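Local coordinates for aspartate-semialdehyde dehydrogenase (Cryptococcus neoformans var. neoformans JEC21, PDB 5CEF), which catalyses the NADPH-dependent reductive dephosphorylation of 4-phospho-L-aspartate to L-aspartate semialdehyde, the second step in making the aspartate family of amino acids, at residues Ala169-Phe174 and Asp235-Lys240; Asn116-Pro121 and Asn155-Thr160; Pro306-Pro309 and Leu313-Asn316; Leu177-Val182 and Pro332-Lys337; Asn278-Tyr283 and Ile336-Leu341. One frame throughout, in Å; residues are numbered along the deposited sequence.

Interaction 2 lies closest to the chemistry: it holds Cys158, the predicted acyl-thioester residue, at the start of helix 158-174. Interaction 1 uses the far end of the same helix, and the two centres are about 18 Å apart. Helix 158-174 is followed in the chain by strand 177-186 of interaction 4, and interactions 1 and 4 meet at Glu171 and Leu177. Interactions 4 and 5 share Ile336 and Lys337 on strand 336-342. Interaction 5 packs helix 273-282 against that strand and touches interaction 1, with Leu170 CD2 3.8 Å from Phe280 CZ. Interaction 3 borders interaction 5 through Pro309 and Leu341, about 13 Å between centres. Interactions 3, 4 and 5 all touch a second subunit.

Interaction 1. Residues Ala169-Phe174 and Asp235-Lys240; sequences ALEKAF and DLHAPK
A His-carboxylate hydrogen bond ties helix 158-174 to the loop before strand 243-250, at the surface of the dimerisation domain. His237 NE2 donates to Glu171 OE2 over 2.7 Å, with an N-H...O angle of 157°. The carboxylate oxygen uses its syn lone pair and lies close to the ring plane, at the ring edge. The two side chains come from opposite directions, and carboxylate and ring planes are 32° apart. His237 sits in a type I' beta turn from Asp235 to Ala238. Its CG is anti to the backbone N (chi1 -154°), which sends the ring across to the helix. An Asx turn braces the base of this residue: His237 N donates to Asp235 OD1 over 2.8 Å. The other ring nitrogen is also used, as His237 ND1 donates to Lys240 O at 3.0 Å. Bonds at both nitrogens limit the rotation of the ring, which would probably be protonated if both donate. Glu171 OE2 has a second donor in Leu177 N, at the start of the next strand.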
# COMPACT_ATOMS: atom_id res chain seq x y z
N ALA A 169 -24.16 -22.98 5.93
CA ALA A 169 -25.41 -22.32 6.26
C ALA A 169 -26.39 -22.51 5.11
O ALA A 169 -27.61 -22.70 5.32
CB ALA A 169 -25.19 -20.85 6.53
N LEU A 170 -25.86 -22.50 3.91
CA LEU A 170 -26.67 -22.77 2.74
C LEU A 170 -27.19 -24.20 2.74
O LEU A 170 -28.34 -24.42 2.40
CB LEU A 170 -25.90 -22.46 1.42
CG LEU A 170 -25.57 -20.99 1.25
CD1 LEU A 170 -24.78 -20.74 -0.02
CD2 LEU A 170 -26.82 -20.14 1.25
N GLU A 171 -26.33 -25.16 3.07
CA GLU A 171 -26.74 -26.57 2.99
C GLU A 171 -27.79 -26.86 4.06
O GLU A 171 -28.79 -27.50 3.78
CB GLU A 171 -25.56 -27.56 3.05
CG GLU A 171 -24.85 -27.71 1.70
CD GLU A 171 -24.07 -29.01 1.55
OE1 GLU A 171 -23.63 -29.56 2.58
OE2 GLU A 171 -23.85 -29.45 0.41
N LYS A 172 -27.57 -26.35 5.25
CA LYS A 172 -28.54 -26.55 6.33
C LYS A 172 -29.92 -26.02 5.94
O LYS A 172 -30.90 -26.65 6.24
CB LYS A 172 -28.10 -25.84 7.61
CG LYS A 172 -28.86 -26.31 8.83
CD LYS A 172 -28.63 -25.42 10.04
CE LYS A 172 -28.83 -26.18 11.36
NZ LYS A 172 -28.45 -25.35 12.52
N ALA A 173 -29.97 -24.87 5.27
CA ALA A 173 -31.23 -24.27 4.95
C ALA A 173 -31.83 -24.77 3.64
O ALA A 173 -33.05 -24.80 3.54
CB ALA A 173 -31.10 -22.75 4.90
N PHE A 174 -31.01 -25.09 2.63
CA PHE A 174 -31.54 -25.40 1.30
C PHE A 174 -31.12 -26.73 0.72
O PHE A 174 -31.34 -26.98 -0.44
CB PHE A 174 -31.15 -24.32 0.31
CG PHE A 174 -31.43 -22.94 0.80
CD1 PHE A 174 -32.72 -22.51 1.00
CD2 PHE A 174 -30.37 -22.07 1.07
CE1 PHE A 174 -32.96 -21.21 1.46
CE2 PHE A 174 -30.60 -20.78 1.52
CZ PHE A 174 -31.90 -20.35 1.72
N ASP A 235 -18.05 -39.87 4.54
CA ASP A 235 -18.68 -40.09 3.23
C ASP A 235 -18.19 -39.11 2.17
O ASP A 235 -18.43 -39.32 0.99
CB ASP A 235 -20.21 -40.09 3.33
CG ASP A 235 -20.78 -38.77 3.85
OD1 ASP A 235 -20.19 -37.70 3.55
OD2 ASP A 235 -21.83 -38.80 4.54
N LEU A 236 -17.47 -38.06 2.58
CA LEU A 236 -16.91 -37.08 1.66
C LEU A 236 -17.98 -36.49 0.75
O LEU A 236 -17.70 -36.15 -0.41
CB LEU A 236 -15.76 -37.65 0.82
CG LEU A 236 -14.64 -38.34 1.59
CD1 LEU A 236 -13.47 -38.74 0.66
CD2 LEU A 236 -14.11 -37.45 2.72
N HIS A 237 -19.18 -36.34 1.29
CA HIS A 237 -20.31 -35.75 0.58
C HIS A 237 -20.73 -36.58 -0.67
O HIS A 237 -21.43 -36.08 -1.55
CB HIS A 237 -19.95 -34.31 0.19
CG HIS A 237 -21.12 -33.40 0.03
ND1 HIS A 237 -21.98 -33.49 -1.03
CD2 HIS A 237 -21.53 -32.34 0.77
CE1 HIS A 237 -22.89 -32.53 -0.93
NE2 HIS A 237 -22.63 -31.82 0.16
N ALA A 238 -20.29 -37.85 -0.71
CA ALA A 238 -20.77 -38.82 -1.71
C ALA A 238 -22.19 -39.27 -1.43
O ALA A 238 -22.72 -39.05 -0.33
CB ALA A 238 -19.84 -40.02 -1.82
N PRO A 239 -22.87 -39.81 -2.46
CA PRO A 239 -22.43 -40.03 -3.85
C PRO A 239 -22.36 -38.74 -4.66
O PRO A 239 -21.58 -38.66 -5.59
CB PRO A 239 -23.53 -40.94 -4.42
CG PRO A 239 -24.78 -40.51 -3.69
CD PRO A 239 -24.31 -40.18 -2.28
N LYS A 240 -23.16 -37.73 -4.30
CA LYS A 240 -23.22 -36.48 -5.11
C LYS A 240 -22.29 -35.43 -4.56
O LYS A 240 -22.71 -34.57 -3.78
CB LYS A 240 -24.60 -35.88 -4.92
CG LYS A 240 -25.62 -35.91 -6.00
CD LYS A 240 -25.63 -37.12 -6.84
CE LYS A 240 -26.77 -36.97 -7.84
NZ LYS A 240 -27.48 -38.26 -8.04

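Interaction 2. Residues Asn116-Pro121 and Asn155-Thr160; sequences NYRRDP and NANCST
Arg118 lays one face of its guanidinium over Ala156 CA, which sits toward the rim of the group. Arg118 NH2 points at the backbone just before helix 158-174 and lies 3.2 Å from Asn155 O. Asn157 N is a little farther from the same nitrogen. Both approaches are oblique to the guanidinium plane. The chain is extended from CG to NE, and this length carries the charge across from the type I turn of Tyr117-Asp120. One water joins the two segments. It accepts from Arg118 NE at 3.0 Å, at the edge and in the plane of the guanidinium. It lies 2.7 Å from Asn155 O, to which it can donate. Asn155 turns its own side chain the other way, where ND2 bonds to Asn113. Next comes the N-cap of the helix that begins with Cys158, the predicted acyl-thioester residue. Asn157 OD1 accepts from Thr160 N at 2.9 Å and from Thr160 OG1 at 2.8 Å, from opposite faces of its plane. Two bonds thus grip one oxygen and hold the amide at the helix start. Arg118 NH1 also has a long, weak ion pair with Glu219. The guanidinium lies beside the backbone that leads into the helix that carries Cys158. Its positive charge beside the Asn155 carbonyl may polarise it, with the water as a possible bridge.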
# COMPACT_ATOMS: atom_id res chain seq x y z
N ASN A 116 -0.62 -32.76 7.37
CA ASN A 116 -0.25 -34.17 7.31
C ASN A 116 -1.41 -35.18 7.50
O ASN A 116 -1.49 -36.16 6.77
CB ASN A 116 0.86 -34.44 8.32
CG ASN A 116 2.06 -33.46 8.20
OD1 ASN A 116 1.93 -32.27 8.45
ND2 ASN A 116 3.22 -33.98 7.85
N TYR A 117 -2.33 -34.91 8.44
CA TYR A 117 -3.43 -35.83 8.78
C TYR A 117 -4.84 -35.46 8.23
O TYR A 117 -5.81 -36.13 8.51
CB TYR A 117 -3.46 -36.04 10.30
CG TYR A 117 -2.33 -36.94 10.73
CD1 TYR A 117 -2.42 -38.31 10.55
CD2 TYR A 117 -1.14 -36.41 11.24
CE1 TYR A 117 -1.36 -39.13 10.89
CE2 TYR A 117 -0.09 -37.23 11.59
CZ TYR A 117 -0.21 -38.58 11.41
OH TYR A 117 0.82 -39.42 11.76
N ARG A 118 -4.93 -34.40 7.45
CA ARG A 118 -6.20 -33.87 7.01
C ARG A 118 -7.01 -34.79 6.17
O ARG A 118 -8.24 -34.77 6.25
CB ARG A 118 -5.98 -32.58 6.22
CG ARG A 118 -5.52 -31.44 7.12
CD ARG A 118 -5.45 -30.11 6.42
NE ARG A 118 -5.11 -29.06 7.39
CZ ARG A 118 -5.02 -27.77 7.11
NH1 ARG A 118 -5.25 -27.38 5.89
NH2 ARG A 118 -4.72 -26.88 8.07
N ARG A 119 -6.33 -35.56 5.33
CA ARG A 119 -7.00 -36.51 4.46
C ARG A 119 -6.97 -37.94 5.00
O ARG A 119 -7.48 -38.86 4.34
CB ARG A 119 -6.38 -36.46 3.07
CG ARG A 119 -6.24 -35.04 2.55
CD ARG A 119 -6.09 -34.97 1.05
NE ARG A 119 -6.01 -33.57 0.66
CZ ARG A 119 -5.97 -33.12 -0.59
NH1 ARG A 119 -5.99 -33.97 -1.61
NH2 ARG A 119 -5.89 -31.79 -0.82
N ASP A 120 -6.41 -38.14 6.19
CA ASP A 120 -6.36 -39.48 6.79
C ASP A 120 -7.80 -39.94 7.04
O ASP A 120 -8.60 -39.21 7.61
CB ASP A 120 -5.56 -39.43 8.08
CG ASP A 120 -5.37 -40.79 8.69
OD1 ASP A 120 -6.36 -41.43 9.11
OD2 ASP A 120 -4.20 -41.16 8.85
N PRO A 121 -8.13 -41.16 6.61
CA PRO A 121 -9.56 -41.56 6.67
C PRO A 121 -10.11 -41.82 8.07
O PRO A 121 -11.29 -42.07 8.19
CB PRO A 121 -9.62 -42.84 5.81
CG PRO A 121 -8.19 -43.32 5.71
CD PRO A 121 -7.28 -42.13 5.90
N ASN A 155 -7.47 -29.17 12.36
CA ASN A 155 -8.17 -27.93 12.20
C ASN A 155 -7.98 -27.48 10.77
O ASN A 155 -6.90 -27.68 10.23
CB ASN A 155 -7.50 -26.96 13.16
CG ASN A 155 -8.15 -25.62 13.17
OD1 ASN A 155 -9.37 -25.52 13.16
ND2 ASN A 155 -7.33 -24.58 13.10
N ALA A 156 -9.00 -26.95 10.11
CA ALA A 156 -8.80 -26.42 8.75
C ALA A 156 -8.24 -24.97 8.79
O ALA A 156 -8.36 -24.26 9.79
CB ALA A 156 -10.08 -26.43 7.97
N ASN A 157 -7.62 -24.54 7.70
CA ASN A 157 -7.06 -23.18 7.65
C ASN A 157 -8.12 -22.07 7.50
O ASN A 157 -9.33 -22.35 7.36
CB ASN A 157 -6.03 -23.09 6.52
CG ASN A 157 -6.65 -23.14 5.11
OD1 ASN A 157 -7.88 -23.03 4.90
ND2 ASN A 157 -5.79 -23.33 4.12
N CYS A 158 -7.67 -20.81 7.47
CA CYS A 158 -8.59 -19.67 7.49
C CYS A 158 -9.36 -19.47 6.19
O CYS A 158 -10.56 -19.19 6.20
CB CYS A 158 -7.88 -18.36 7.93
SG CYS A 158 -6.82 -18.52 9.38
N SER A 159 -8.73 -19.64 5.04
CA SER A 159 -9.43 -19.35 3.78
C SER A 159 -10.51 -20.41 3.50
O SER A 159 -11.62 -20.10 3.05
CB SER A 159 -8.46 -19.25 2.60
OG SER A 159 -7.84 -20.51 2.36
N THR A 160 -10.17 -21.67 3.77
CA THR A 160 -11.16 -22.74 3.73
C THR A 160 -12.33 -22.44 4.67
O THR A 160 -13.49 -22.57 4.30
CB THR A 160 -10.56 -24.12 4.12
OG1 THR A 160 -9.56 -24.52 3.18
CG2 THR A 160 -11.63 -25.20 4.12
O HOH W 1 -4.71 -29.32 10.34

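Interaction 3. Residues Pro306-Pro309 and Leu313-Asn316; sequences PDRP and LDKN
Arg308 and Asp314 form a salt bridge, gripped side-on, with NE and NH2 each taking one carboxylate oxygen. The bond from Arg308 NE to Asp314 OD2 is 2.8 Å long and almost straight, at 177°. It lies in the guanidinium plane and uses the syn lone pair of OD2. The other bond, from Arg308 NH2 to Asp314 OD1, is 2.7 Å and less regular. Here the donor meets OD1 on the syn side, but 30° out of the carboxylate plane. The two planes are 22° apart, so the pairing is slightly twisted. The arginine chain bends at chi2 and chi3, folding back to bring its edge to the aspartate. Leu313 covers one face of the guanidinium, with CD2 3.6 Å from Arg308 CZ. OD2 is the busier oxygen. It also accepts from Gln310 N within the loop, and lies beside Pro309, which follows a cis peptide bond. The contact joins two parts of the loop between strands 300-302 and 323-330, separated by three residues, and Pro309 and Asp314 rest on Leu341. With both oxygens bonded to the guanidinium and OD2 also to Gln310 N, the carboxylate probably stays ionised.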
# COMPACT_ATOMS: atom_id res chain seq x y z
N PRO A 306 -24.38 -2.18 -0.46
CA PRO A 306 -23.97 -2.82 -1.71
C PRO A 306 -22.44 -3.01 -1.89
O PRO A 306 -22.03 -3.82 -2.71
CB PRO A 306 -24.52 -1.86 -2.80
CG PRO A 306 -24.69 -0.54 -2.13
CD PRO A 306 -24.93 -0.82 -0.66
N ASP A 307 -21.63 -2.24 -1.14
CA ASP A 307 -20.17 -2.30 -1.24
C ASP A 307 -19.47 -2.96 -0.05
O ASP A 307 -18.36 -2.62 0.30
CB ASP A 307 -19.58 -0.88 -1.49
CG ASP A 307 -19.76 0.10 -0.30
OD1 ASP A 307 -20.60 -0.15 0.60
OD2 ASP A 307 -19.03 1.10 -0.27
N ARG A 308 -20.15 -3.89 0.60
CA ARG A 308 -19.63 -4.53 1.83
C ARG A 308 -19.86 -6.04 1.73
O ARG A 308 -20.79 -6.46 1.04
CB ARG A 308 -20.34 -3.96 3.06
CG ARG A 308 -20.20 -2.46 3.24
CD ARG A 308 -18.78 -2.06 3.59
NE ARG A 308 -18.50 -2.24 5.01
CZ ARG A 308 -18.78 -1.33 5.95
NH1 ARG A 308 -19.35 -0.18 5.61
NH2 ARG A 308 -18.52 -1.58 7.23
N PRO A 309 -19.03 -6.84 2.41
CA PRO A 309 -18.01 -6.48 3.37
C PRO A 309 -16.74 -5.99 2.75
O PRO A 309 -16.49 -6.29 1.60
CB PRO A 309 -17.74 -7.79 4.09
CG PRO A 309 -18.03 -8.81 3.07
CD PRO A 309 -19.26 -8.28 2.40
N LEU A 313 -12.78 -2.48 6.92
CA LEU A 313 -13.90 -1.92 7.66
C LEU A 313 -14.61 -2.92 8.58
O LEU A 313 -15.05 -2.55 9.66
CB LEU A 313 -14.92 -1.36 6.70
CG LEU A 313 -14.82 0.06 6.15
CD1 LEU A 313 -13.39 0.48 5.96
CD2 LEU A 313 -15.68 0.28 4.91
N ASP A 314 -14.66 -4.19 8.19
CA ASP A 314 -15.51 -5.17 8.85
C ASP A 314 -14.74 -6.19 9.65
O ASP A 314 -15.12 -7.35 9.77
CB ASP A 314 -16.45 -5.80 7.81
CG ASP A 314 -17.36 -4.77 7.16
OD1 ASP A 314 -18.08 -4.10 7.93
OD2 ASP A 314 -17.36 -4.61 5.91
N LYS A 315 -13.68 -5.76 10.28
CA LYS A 315 -13.02 -6.60 11.28
C LYS A 315 -13.54 -6.17 12.65
O LYS A 315 -14.07 -5.06 12.81
CB LYS A 315 -11.50 -6.49 11.18
CG LYS A 315 -10.91 -5.11 11.45
CD LYS A 315 -9.56 -5.01 10.78
CE LYS A 315 -8.84 -3.71 11.07
NZ LYS A 315 -7.52 -3.79 10.40
N ASN A 316 -13.39 -7.07 13.61
CA ASN A 316 -13.87 -6.92 14.98
C ASN A 316 -15.33 -6.55 15.05
O ASN A 316 -15.71 -5.60 15.69
CB ASN A 316 -13.02 -5.92 15.76
CG ASN A 316 -11.55 -6.29 15.73
OD1 ASN A 316 -11.17 -7.46 15.80
ND2 ASN A 316 -10.71 -5.28 15.58

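Interaction 4. Residues Leu177-Val182 and Pro332-Lys337; sequences LDTVIV and PVFDIK
Phe334 packs its ring against Thr179 and Ile181, joining the turn before strand 336-342 to strand 177-186 in the mixed sheet of the dimerisation domain. Strand 257-265 lies between these two strands, so the ring reaches past it along the surface of the sheet. Phe334 CG is anti to its carbonyl carbon (chi1 -67°), and this directs the far end of the ring at the strand. The two partners are two residues apart and point to the same side, while Val180 points away. In Thr179 the methyl does the touching. Its CG2 lies anti to the backbone N, while OG1 sits beside that N and makes a weak hydrogen bond to Asp178 OD1. Ile181 has nearly the same first torsion (chi1 -70°) but touches with the other branch: CG1, in the place that OG1 takes in Thr179, meets the ring at its edge. Both side chains cross the phenyl group at about a right angle. Classic beta bulges occur on both strands, Asp178 with Thr179 opposite Lys264 and Asp335 with Ile336 opposite Val263. A second subunit packs on this patch, its Phe334 on Ile181 and its Ile181 on Phe334. Val333 CG1 lies over the centre of one ring face of Phe334, 4.0 Å above its plane. At the ring edge, Ile181 CG1 is 3.9 Å from Phe334 CE2.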
# COMPACT_ATOMS: atom_id res chain seq x y z
N LEU A 177 -25.34 -28.79 -2.06
CA LEU A 177 -24.85 -27.98 -3.15
C LEU A 177 -24.35 -28.87 -4.26
O LEU A 177 -23.77 -29.93 -4.02
CB LEU A 177 -23.73 -27.05 -2.66
CG LEU A 177 -24.09 -26.17 -1.46
CD1 LEU A 177 -22.92 -25.28 -1.08
CD2 LEU A 177 -25.33 -25.33 -1.73
N ASP A 178 -24.51 -28.38 -5.48
CA ASP A 178 -24.05 -29.03 -6.67
C ASP A 178 -22.65 -28.55 -7.01
O ASP A 178 -21.72 -29.32 -7.10
CB ASP A 178 -25.04 -28.66 -7.79
CG ASP A 178 -24.65 -29.16 -9.17
OD1 ASP A 178 -23.60 -29.78 -9.37
OD2 ASP A 178 -25.47 -28.96 -10.07
N THR A 179 -22.53 -27.24 -7.19
CA THR A 179 -21.33 -26.62 -7.78
C THR A 179 -20.98 -25.33 -7.05
O THR A 179 -21.87 -24.57 -6.64
CB THR A 179 -21.57 -26.33 -9.26
OG1 THR A 179 -21.67 -27.56 -9.99
CG2 THR A 179 -20.47 -25.51 -9.85
N VAL A 180 -19.67 -25.14 -6.84
CA VAL A 180 -19.12 -23.93 -6.24
C VAL A 180 -17.87 -23.43 -6.95
O VAL A 180 -16.92 -24.19 -7.15
CB VAL A 180 -18.74 -24.15 -4.77
CG1 VAL A 180 -18.11 -22.88 -4.19
CG2 VAL A 180 -19.96 -24.55 -3.93
N ILE A 181 -17.86 -22.15 -7.30
CA ILE A 181 -16.67 -21.51 -7.88
C ILE A 181 -16.29 -20.36 -7.00
O ILE A 181 -17.16 -19.62 -6.53
CB ILE A 181 -16.91 -21.02 -9.32
CG1 ILE A 181 -17.03 -22.24 -10.23
CG2 ILE A 181 -15.78 -20.14 -9.80
CD1 ILE A 181 -16.70 -21.99 -11.68
N VAL A 182 -15.01 -20.24 -6.73
CA VAL A 182 -14.58 -19.24 -5.80
C VAL A 182 -13.23 -18.64 -6.18
O VAL A 182 -12.30 -19.37 -6.52
CB VAL A 182 -14.52 -19.81 -4.37
CG1 VAL A 182 -13.60 -21.02 -4.28
CG2 VAL A 182 -14.05 -18.72 -3.39
N PRO A 332 -26.09 -15.14 -13.19
CA PRO A 332 -26.64 -15.58 -14.47
C PRO A 332 -26.25 -17.00 -14.90
O PRO A 332 -26.89 -17.56 -15.78
CB PRO A 332 -26.04 -14.58 -15.45
CG PRO A 332 -25.75 -13.37 -14.64
CD PRO A 332 -25.34 -13.88 -13.30
N VAL A 333 -25.21 -17.56 -14.28
CA VAL A 333 -24.71 -18.86 -14.66
C VAL A 333 -25.13 -19.96 -13.70
O VAL A 333 -25.50 -21.04 -14.13
CB VAL A 333 -23.20 -18.81 -14.75
CG1 VAL A 333 -22.60 -20.20 -14.95
CG2 VAL A 333 -22.81 -17.93 -15.91
N PHE A 334 -25.00 -19.70 -12.40
CA PHE A 334 -25.42 -20.64 -11.39
C PHE A 334 -26.68 -20.08 -10.72
O PHE A 334 -27.55 -19.59 -11.42
CB PHE A 334 -24.28 -20.89 -10.40
CG PHE A 334 -23.10 -21.59 -11.01
CD1 PHE A 334 -23.29 -22.69 -11.86
CD2 PHE A 334 -21.81 -21.19 -10.73
CE1 PHE A 334 -22.21 -23.37 -12.41
CE2 PHE A 334 -20.72 -21.87 -11.27
CZ PHE A 334 -20.91 -22.96 -12.11
N ASP A 335 -26.82 -20.17 -9.40
CA ASP A 335 -28.04 -19.68 -8.79
C ASP A 335 -27.78 -18.38 -8.06
O ASP A 335 -28.48 -17.41 -8.25
CB ASP A 335 -28.60 -20.73 -7.83
CG ASP A 335 -29.09 -21.95 -8.56
OD1 ASP A 335 -29.63 -21.77 -9.67
OD2 ASP A 335 -28.91 -23.08 -8.06
N ILE A 336 -26.79 -18.38 -7.19
CA ILE A 336 -26.56 -17.28 -6.30
C ILE A 336 -25.08 -17.00 -6.24
O ILE A 336 -24.27 -17.93 -6.19
CB ILE A 336 -27.16 -17.61 -4.92
CG1 ILE A 336 -28.66 -17.23 -4.87
CG2 ILE A 336 -26.35 -17.04 -3.77
CD1 ILE A 336 -28.96 -15.76 -4.80
N LYS A 337 -24.71 -15.72 -6.20
CA LYS A 337 -23.32 -15.34 -5.91
C LYS A 337 -23.23 -14.29 -4.82
O LYS A 337 -24.19 -13.58 -4.53
CB LYS A 337 -22.55 -14.89 -7.17
CG LYS A 337 -23.13 -13.70 -7.90
CD LYS A 337 -22.37 -13.41 -9.19
CE LYS A 337 -23.07 -12.31 -10.00
NZ LYS A 337 -22.51 -12.01 -11.33

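Interaction 5. Residues Asn278-Tyr283 and Ile336-Leu341; sequences NAFREY and IKFVCL
Phe280 turns its ring edge toward the face of Phe338, a T-shaped pair with planes 66° apart and centroids separated by 5.6 Å. The leading atom is Phe280 CZ, which stands 4.3 Å above the plane of the Phe338 ring. It lies toward the rim and not over the centre. The closest atoms are the two CZ carbons, 4.4 Å apart. Phe280 projects from helix 273-282, with CG anti to its carbonyl carbon (chi1 -72°), and reaches across to the sheet. Phe338 projects from strand 336-342. Its chi1 of 61° stands the ring off the strand toward the helix. The contact is thus a helix-on-sheet packing within the dimerisation domain. Around the pair, Phe280 touches Val325 and Ile328 of the neighbouring strand 323-330, and Pro166 of helix 158-174. Phe338 also meets Ile328, and Val261 on strand 257-265. On the same strand, the next residue back, Lys337, makes a salt bridge to Glu217 of a second subunit. Between the phenylalanines the contact is wholly apolar. Its geometry is consistent with a weak attraction between the slightly positive C-H edge of Phe280 and the electron-rich face of Phe338, added to burial of both rings.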
# COMPACT_ATOMS: atom_id res chain seq x y z
N ASN A 278 -31.66 -14.56 4.92
CA ASN A 278 -32.16 -15.13 6.18
C ASN A 278 -31.44 -16.34 6.60
O ASN A 278 -31.13 -16.48 7.77
CB ASN A 278 -33.65 -15.42 6.13
CG ASN A 278 -34.43 -14.16 5.98
OD1 ASN A 278 -34.01 -13.10 6.48
ND2 ASN A 278 -35.53 -14.23 5.25
N ALA A 279 -31.13 -17.22 5.66
CA ALA A 279 -30.36 -18.40 5.99
C ALA A 279 -29.02 -18.04 6.68
O ALA A 279 -28.62 -18.70 7.65
CB ALA A 279 -30.13 -19.24 4.74
N PHE A 280 -28.36 -17.01 6.17
CA PHE A 280 -27.12 -16.57 6.76
C PHE A 280 -27.33 -15.94 8.13
O PHE A 280 -26.65 -16.34 9.09
CB PHE A 280 -26.39 -15.58 5.84
CG PHE A 280 -25.78 -16.20 4.60
CD1 PHE A 280 -25.10 -17.39 4.64
CD2 PHE A 280 -25.82 -15.55 3.38
CE1 PHE A 280 -24.51 -17.93 3.50
CE2 PHE A 280 -25.24 -16.08 2.25
CZ PHE A 280 -24.60 -17.29 2.31
N ARG A 281 -28.24 -14.98 8.24
CA ARG A 281 -28.57 -14.35 9.56
C ARG A 281 -28.92 -15.31 10.66
O ARG A 281 -28.51 -15.10 11.78
CB ARG A 281 -29.76 -13.42 9.49
CG ARG A 281 -29.44 -12.14 8.81
CD ARG A 281 -30.47 -11.06 9.16
NE ARG A 281 -30.31 -10.06 8.12
CZ ARG A 281 -30.91 -10.11 6.94
NH1 ARG A 281 -31.81 -11.06 6.69
NH2 ARG A 281 -30.61 -9.18 6.02
N GLU A 282 -29.69 -16.33 10.33
CA GLU A 282 -30.25 -17.24 11.32
C GLU A 282 -29.30 -18.40 11.65
O GLU A 282 -29.50 -19.06 12.64
CB GLU A 282 -31.59 -17.85 10.83
CG GLU A 282 -32.73 -16.84 10.62
CD GLU A 282 -33.84 -17.37 9.67
OE1 GLU A 282 -34.01 -18.61 9.57
OE2 GLU A 282 -34.53 -16.53 8.99
N TYR A 283 -28.27 -18.65 10.83
CA TYR A 283 -27.43 -19.80 11.02
C TYR A 283 -26.85 -19.85 12.43
O TYR A 283 -26.26 -18.88 12.92
CB TYR A 283 -26.29 -19.81 10.03
CG TYR A 283 -25.29 -20.99 10.19
CD1 TYR A 283 -25.64 -22.28 9.78
CD2 TYR A 283 -24.01 -20.80 10.67
CE1 TYR A 283 -24.76 -23.35 9.88
CE2 TYR A 283 -23.15 -21.90 10.78
CZ TYR A 283 -23.55 -23.16 10.39
OH TYR A 283 -22.73 -24.24 10.49
N ILE A 336 -26.79 -18.38 -7.19
CA ILE A 336 -26.56 -17.28 -6.30
C ILE A 336 -25.08 -17.00 -6.24
O ILE A 336 -24.27 -17.93 -6.19
CB ILE A 336 -27.16 -17.61 -4.92
CG1 ILE A 336 -28.66 -17.23 -4.87
CG2 ILE A 336 -26.35 -17.04 -3.77
CD1 ILE A 336 -28.96 -15.76 -4.80
N LYS A 337 -24.71 -15.72 -6.20
CA LYS A 337 -23.32 -15.34 -5.91
C LYS A 337 -23.23 -14.29 -4.82
O LYS A 337 -24.19 -13.58 -4.53
CB LYS A 337 -22.55 -14.89 -7.17
CG LYS A 337 -23.13 -13.70 -7.90
CD LYS A 337 -22.37 -13.41 -9.19
CE LYS A 337 -23.07 -12.31 -10.00
NZ LYS A 337 -22.51 -12.01 -11.33
N PHE A 338 -22.06 -14.20 -4.21
CA PHE A 338 -21.89 -13.31 -3.08
C PHE A 338 -20.43 -13.09 -2.76
O PHE A 338 -19.55 -13.70 -3.36
CB PHE A 338 -22.63 -13.86 -1.83
CG PHE A 338 -22.14 -15.20 -1.37
CD1 PHE A 338 -21.16 -15.29 -0.44
CD2 PHE A 338 -22.69 -16.35 -1.82
CE1 PHE A 338 -20.71 -16.51 0.02
CE2 PHE A 338 -22.26 -17.59 -1.35
CZ PHE A 338 -21.24 -17.66 -0.44
N VAL A 339 -20.20 -12.23 -1.80
CA VAL A 339 -18.87 -11.94 -1.31
C VAL A 339 -18.84 -12.28 0.19
O VAL A 339 -19.74 -11.90 0.90
CB VAL A 339 -18.55 -10.45 -1.47
CG1 VAL A 339 -17.25 -10.11 -0.80
CG2 VAL A 339 -18.48 -10.11 -2.95
N CYS A 340 -17.78 -12.94 0.64
CA CYS A 340 -17.63 -13.29 2.05
C CYS A 340 -16.31 -12.78 2.59
O CYS A 340 -15.37 -12.54 1.84
CB CYS A 340 -17.73 -14.82 2.24
SG CYS A 340 -16.54 -15.85 1.36
N LEU A 341 -16.24 -12.68 3.90
CA LEU A 341 -15.08 -12.20 4.57
C LEU A 341 -14.88 -12.99 5.84
O LEU A 341 -15.82 -13.17 6.60
CB LEU A 341 -15.26 -10.74 4.96
CG LEU A 341 -14.18 -10.15 5.86
CD1 LEU A 341 -12.83 -10.08 5.15
CD2 LEU A 341 -14.62 -8.76 6.31